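Local coordinates for tailspike protein (Acinetobacter phage vB_ApiP_P1, PDB 6E1R) that probably recognises and hydrolyses the capsular polysaccharide of its Acinetobacter host, as a trimeric beta-helical tailspike of the phage, at residues Asn251-Thr262 with Trp276-Leu287. Sequence-based numbering, arbitrary orientation.
Sequences NTFYNCIFRKGT and WHFFACDLEQNL
CE2 of Phe278 lies over one face of the Phe253 ring, 3.4 Å from CD1 of Phe253; the two planes are 11° apart but displaced, with little mutual overlap. At the edge of the Phe253 ring sit CE3 of Trp276 and, in plane, O of His277, while Phe217 stacks on Phe253 too. The amide of Asn251 stands nearly upright over a face of the Trp276 indole, ND2 of Asn251 3.1 Å from CZ2 of Trp276. On the other side of the strands Tyr254 and Phe279 run alongside each other, again near parallel and offset, where neighbouring subunits pack. These are in-register parallel strands of adjacent beta-helix coils; Phe279 N donates to Phe253 O at 2.7 Å. Farther along, Asn286 clasps segment 251-262: its ND2 reaches Phe258 O at 3.2 Å, on the face opposite Glu284 N, and its OD1 takes Gly261 N. Arg259 runs out straight (chi2 -170°, chi3 177°), carrying NH2 to within 3.2 Å of Glu284 OE2, and that same nitrogen faces Asp282 OD2 by charge alone. Offset aromatic rows, continued by Phe217 and Phe303, thus line the coils' inward face, while one guanidinium nitrogen ties two carboxylates into a salt-bridge network across the strands.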
loop_
_atom_site.group_PDB
_atom_site.type_symbol
_atom_site.label_atom_id
_atom_site.label_comp_id
_atom_site.label_asym_id
_atom_site.label_seq_id
_atom_site.Cartn_x
_atom_site.Cartn_y
_atom_site.Cartn_z
ATOM N N ASN A 251 -0.613 14.204 5.119
ATOM C CA ASN A 251 0.220 13.810 6.251
ATOM C C ASN A 251 0.283 12.288 6.306
ATOM O O ASN A 251 -0.733 11.628 6.546
ATOM C CB ASN A 251 -0.325 14.407 7.546
ATOM C CG ASN A 251 -0.302 15.925 7.532
ATOM O OD1 ASN A 251 0.664 16.537 7.075
ATOM N ND2 ASN A 251 -1.377 16.538 8.006
ATOM N N THR A 252 1.477 11.737 6.088
ATOM C CA THR A 252 1.691 10.299 6.014
ATOM C C THR A 252 2.596 9.839 7.147
ATOM O O THR A 252 3.554 10.529 7.513
ATOM C CB THR A 252 2.304 9.895 4.666
ATOM O OG1 THR A 252 1.875 10.807 3.647
ATOM C CG2 THR A 252 1.904 8.479 4.293
ATOM N N PHE A 253 2.289 8.665 7.694
ATOM C CA PHE A 253 2.995 8.110 8.840
ATOM C C PHE A 253 3.523 6.730 8.477
ATOM O O PHE A 253 2.751 5.852 8.074
ATOM C CB PHE A 253 2.074 8.031 10.059
ATOM C CG PHE A 253 1.503 9.358 10.471
ATOM C CD1 PHE A 253 0.418 9.903 9.800
ATOM C CD2 PHE A 253 2.051 10.062 11.527
ATOM C CE1 PHE A 253 -0.107 11.125 10.176
ATOM C CE2 PHE A 253 1.532 11.282 11.908
ATOM C CZ PHE A 253 0.451 11.814 11.231
ATOM N N TYR A 254 4.832 6.539 8.625
ATOM C CA TYR A 254 5.489 5.270 8.333
ATOM C C TYR A 254 6.078 4.708 9.619
ATOM O O TYR A 254 6.954 5.334 10.226
ATOM C CB TYR A 254 6.586 5.445 7.282
ATOM C CG TYR A 254 6.108 5.971 5.946
ATOM C CD1 TYR A 254 5.905 5.113 4.872
ATOM C CD2 TYR A 254 5.871 7.325 5.755
ATOM C CE1 TYR A 254 5.476 5.590 3.648
ATOM C CE2 TYR A 254 5.440 7.811 4.536
ATOM C CZ TYR A 254 5.245 6.939 3.486
ATOM O OH TYR A 254 4.817 7.421 2.270
ATOM N N ASN A 255 5.591 3.537 10.032
ATOM C CA ASN A 255 6.144 2.792 11.167
ATOM C C ASN A 255 6.122 3.600 12.462
ATOM O O ASN A 255 6.949 3.386 13.353
ATOM C CB ASN A 255 7.567 2.308 10.870
ATOM C CG ASN A 255 7.668 1.574 9.549
ATOM O OD1 ASN A 255 7.386 0.378 9.467
ATOM N ND2 ASN A 255 8.073 2.288 8.506
ATOM N N CYS A 256 5.188 4.536 12.583
ATOM C CA CYS A 256 5.080 5.316 13.804
ATOM C C CYS A 256 4.318 4.536 14.869
ATOM O O CYS A 256 3.568 3.601 14.578
ATOM C CB CYS A 256 4.395 6.654 13.530
ATOM S SG CYS A 256 5.333 7.730 12.428
ATOM N N ILE A 257 4.516 4.937 16.123
ATOM C CA ILE A 257 3.943 4.245 17.270
ATOM C C ILE A 257 3.158 5.248 18.104
ATOM O O ILE A 257 3.662 6.332 18.416
ATOM C CB ILE A 257 5.024 3.558 18.126
ATOM C CG1 ILE A 257 5.813 2.555 17.284
ATOM C CG2 ILE A 257 4.394 2.867 19.321
ATOM C CD1 ILE A 257 7.092 2.081 17.938
ATOM N N PHE A 258 1.929 4.881 18.467
ATOM C CA PHE A 258 1.055 5.712 19.290
ATOM C C PHE A 258 0.595 4.882 20.481
ATOM O O PHE A 258 -0.241 3.986 20.326
ATOM C CB PHE A 258 -0.144 6.220 18.489
ATOM C CG PHE A 258 0.227 7.012 17.267
ATOM C CD1 PHE A 258 0.534 6.374 16.075
ATOM C CD2 PHE A 258 0.255 8.396 17.304
ATOM C CE1 PHE A 258 0.872 7.100 14.948
ATOM C CE2 PHE A 258 0.591 9.129 16.181
ATOM C CZ PHE A 258 0.899 8.480 15.001
ATOM N N ARG A 259 1.143 5.170 21.662
ATOM C CA ARG A 259 0.846 4.418 22.873
ATOM C C ARG A 259 0.429 5.355 23.999
ATOM O O ARG A 259 0.868 6.505 24.069
ATOM C CB ARG A 259 2.046 3.581 23.348
ATOM C CG ARG A 259 2.405 2.409 22.460
ATOM C CD ARG A 259 3.429 1.539 23.170
ATOM N NE ARG A 259 3.767 0.343 22.408
ATOM C CZ ARG A 259 4.887 0.191 21.713
ATOM N NH1 ARG A 259 5.797 1.156 21.692
ATOM N NH2 ARG A 259 5.105 -0.934 21.048
ATOM N N LYS A 260 -0.441 4.839 24.872
ATOM C CA LYS A 260 -0.740 5.441 26.174
ATOM C C LYS A 260 -1.369 6.827 26.042
ATOM O O LYS A 260 -1.010 7.757 26.762
ATOM C CB LYS A 260 0.518 5.520 27.042
ATOM C CG LYS A 260 1.220 4.202 27.292
ATOM C CD LYS A 260 0.356 3.243 28.079
ATOM C CE LYS A 260 1.062 1.898 28.236
ATOM N NZ LYS A 260 2.352 2.028 28.989
ATOM N N GLY A 261 -2.318 6.974 25.119
ATOM C CA GLY A 261 -3.078 8.207 25.050
ATOM C C GLY A 261 -4.121 8.276 26.150
ATOM O O GLY A 261 -4.651 7.261 26.595
ATOM N N THR A 262 -4.422 9.498 26.596
ATOM C CA THR A 262 -5.367 9.677 27.693
ATOM C C THR A 262 -6.387 10.782 27.458
ATOM O O THR A 262 -7.227 11.013 28.334
ATOM C CB THR A 262 -4.621 9.961 29.010
ATOM O OG1 THR A 262 -3.554 10.888 28.772
ATOM C CG2 THR A 262 -4.050 8.675 29.593
ATOM N N TRP A 276 -4.685 11.571 5.090
ATOM C CA TRP A 276 -3.956 11.124 6.274
ATOM C C TRP A 276 -3.891 9.602 6.206
ATOM O O TRP A 276 -4.911 8.927 6.378
ATOM C CB TRP A 276 -4.644 11.579 7.560
ATOM C CG TRP A 276 -4.561 13.050 7.863
ATOM C CD1 TRP A 276 -5.033 14.074 7.094
ATOM C CD2 TRP A 276 -4.009 13.653 9.041
ATOM N NE1 TRP A 276 -4.793 15.279 7.713
ATOM C CE2 TRP A 276 -4.166 15.048 8.909
ATOM C CE3 TRP A 276 -3.387 13.150 10.189
ATOM C CZ2 TRP A 276 -3.728 15.944 9.883
ATOM C CZ3 TRP A 276 -2.951 14.042 11.153
ATOM C CH2 TRP A 276 -3.123 15.423 10.993
ATOM N N HIS A 277 -2.702 9.061 5.951
ATOM C CA HIS A 277 -2.533 7.626 5.778
ATOM C C HIS A 277 -1.461 7.106 6.725
ATOM O O HIS A 277 -0.566 7.845 7.143
ATOM C CB HIS A 277 -2.178 7.279 4.327
ATOM C CG HIS A 277 -3.199 7.738 3.334
ATOM N ND1 HIS A 277 -4.515 7.327 3.377
ATOM C CD2 HIS A 277 -3.102 8.578 2.276
ATOM C CE1 HIS A 277 -5.183 7.892 2.388
ATOM N NE2 HIS A 277 -4.348 8.654 1.704
ATOM N N PHE A 278 -1.562 5.819 7.057
ATOM C CA PHE A 278 -0.722 5.185 8.070
ATOM C C PHE A 278 -0.183 3.871 7.521
ATOM O O PHE A 278 -0.934 2.903 7.370
ATOM C CB PHE A 278 -1.508 4.954 9.362
ATOM C CG PHE A 278 -2.091 6.209 9.949
ATOM C CD1 PHE A 278 -3.318 6.688 9.522
ATOM C CD2 PHE A 278 -1.411 6.906 10.933
ATOM C CE1 PHE A 278 -3.852 7.844 10.060
ATOM C CE2 PHE A 278 -1.941 8.061 11.477
ATOM C CZ PHE A 278 -3.162 8.530 11.039
ATOM N N PHE A 279 1.116 3.835 7.230
ATOM C CA PHE A 279 1.778 2.643 6.707
ATOM C C PHE A 279 2.490 1.929 7.850
ATOM O O PHE A 279 3.461 2.452 8.407
ATOM C CB PHE A 279 2.765 3.009 5.600
ATOM C CG PHE A 279 2.113 3.473 4.330
ATOM C CD1 PHE A 279 1.753 4.800 4.164
ATOM C CD2 PHE A 279 1.861 2.582 3.300
ATOM C CE1 PHE A 279 1.155 5.230 2.993
ATOM C CE2 PHE A 279 1.263 3.006 2.128
ATOM C CZ PHE A 279 0.910 4.332 1.975
ATOM N N ALA A 280 2.003 0.734 8.196
ATOM C CA ALA A 280 2.648 -0.139 9.180
ATOM C C ALA A 280 2.813 0.552 10.533
ATOM O O ALA A 280 3.802 0.346 11.239
ATOM C CB ALA A 280 3.995 -0.650 8.664
ATOM N N CYS A 281 1.832 1.370 10.905
ATOM C CA CYS A 281 1.888 2.071 12.177
ATOM C C CYS A 281 1.365 1.184 13.305
ATOM O O CYS A 281 0.738 0.145 13.082
ATOM C CB CYS A 281 1.099 3.376 12.105
ATOM S SG CYS A 281 1.816 4.601 10.986
ATOM N N ASP A 282 1.631 1.611 14.535
ATOM C CA ASP A 282 1.302 0.839 15.730
ATOM C C ASP A 282 0.494 1.720 16.673
ATOM O O ASP A 282 1.034 2.658 17.268
ATOM C CB ASP A 282 2.575 0.329 16.406
ATOM C CG ASP A 282 2.293 -0.580 17.584
ATOM O OD1 ASP A 282 1.134 -1.013 17.750
ATOM O OD2 ASP A 282 3.242 -0.856 18.347
ATOM N N LEU A 283 -0.795 1.421 16.809
ATOM C CA LEU A 283 -1.702 2.146 17.697
ATOM C C LEU A 283 -2.195 1.160 18.752
ATOM O O LEU A 283 -3.169 0.437 18.528
ATOM C CB LEU A 283 -2.873 2.774 16.927
ATOM C CG LEU A 283 -2.617 3.957 15.988
ATOM C CD1 LEU A 283 -1.926 3.526 14.700
ATOM C CD2 LEU A 283 -3.923 4.676 15.682
ATOM N N GLU A 284 -1.524 1.127 19.902
ATOM C CA GLU A 284 -1.856 0.154 20.932
ATOM C C GLU A 284 -1.695 0.767 22.316
ATOM O O GLU A 284 -1.017 1.781 22.499
ATOM C CB GLU A 284 -0.999 -1.116 20.819
ATOM C CG GLU A 284 0.485 -0.908 21.054
ATOM C CD GLU A 284 1.251 -2.218 21.090
ATOM O OE1 GLU A 284 0.791 -3.156 21.775
ATOM O OE2 GLU A 284 2.306 -2.317 20.433
ATOM N N GLN A 285 -2.351 0.129 23.288
ATOM C CA GLN A 285 -2.212 0.452 24.709
ATOM C C GLN A 285 -2.656 1.878 25.029
ATOM O O GLN A 285 -2.136 2.508 25.953
ATOM C CB GLN A 285 -0.776 0.217 25.187
ATOM C CG GLN A 285 -0.312 -1.223 25.038
ATOM C CD GLN A 285 1.117 -1.428 25.497
ATOM O OE1 GLN A 285 1.737 -0.526 26.060
ATOM N NE2 GLN A 285 1.649 -2.621 25.260
ATOM N N ASN A 286 -3.623 2.396 24.280
ATOM C CA ASN A 286 -4.151 3.726 24.536
ATOM C C ASN A 286 -5.331 3.662 25.502
ATOM O O ASN A 286 -5.936 2.610 25.719
ATOM C CB ASN A 286 -4.578 4.400 23.231
ATOM C CG ASN A 286 -3.428 4.567 22.262
ATOM O OD1 ASN A 286 -2.709 5.566 22.302
ATOM N ND2 ASN A 286 -3.248 3.589 21.381
ATOM N N LEU A 287 -5.653 4.815 26.081
ATOM C CA LEU A 287 -6.757 4.956 27.024
ATOM C C LEU A 287 -7.640 6.131 26.633
ATOM O O LEU A 287 -8.149 6.863 27.488
ATOM C CB LEU A 287 -6.238 5.129 28.450
ATOM C CG LEU A 287 -5.438 3.960 29.027
ATOM C CD1 LEU A 287 -4.970 4.278 30.437
ATOM C CD2 LEU A 287 -6.270 2.687 29.008
HETATM O O HOH W 1 3.181 -1.212 28.781
HETATM O O HOH W 2 -8.343 8.588 29.496
#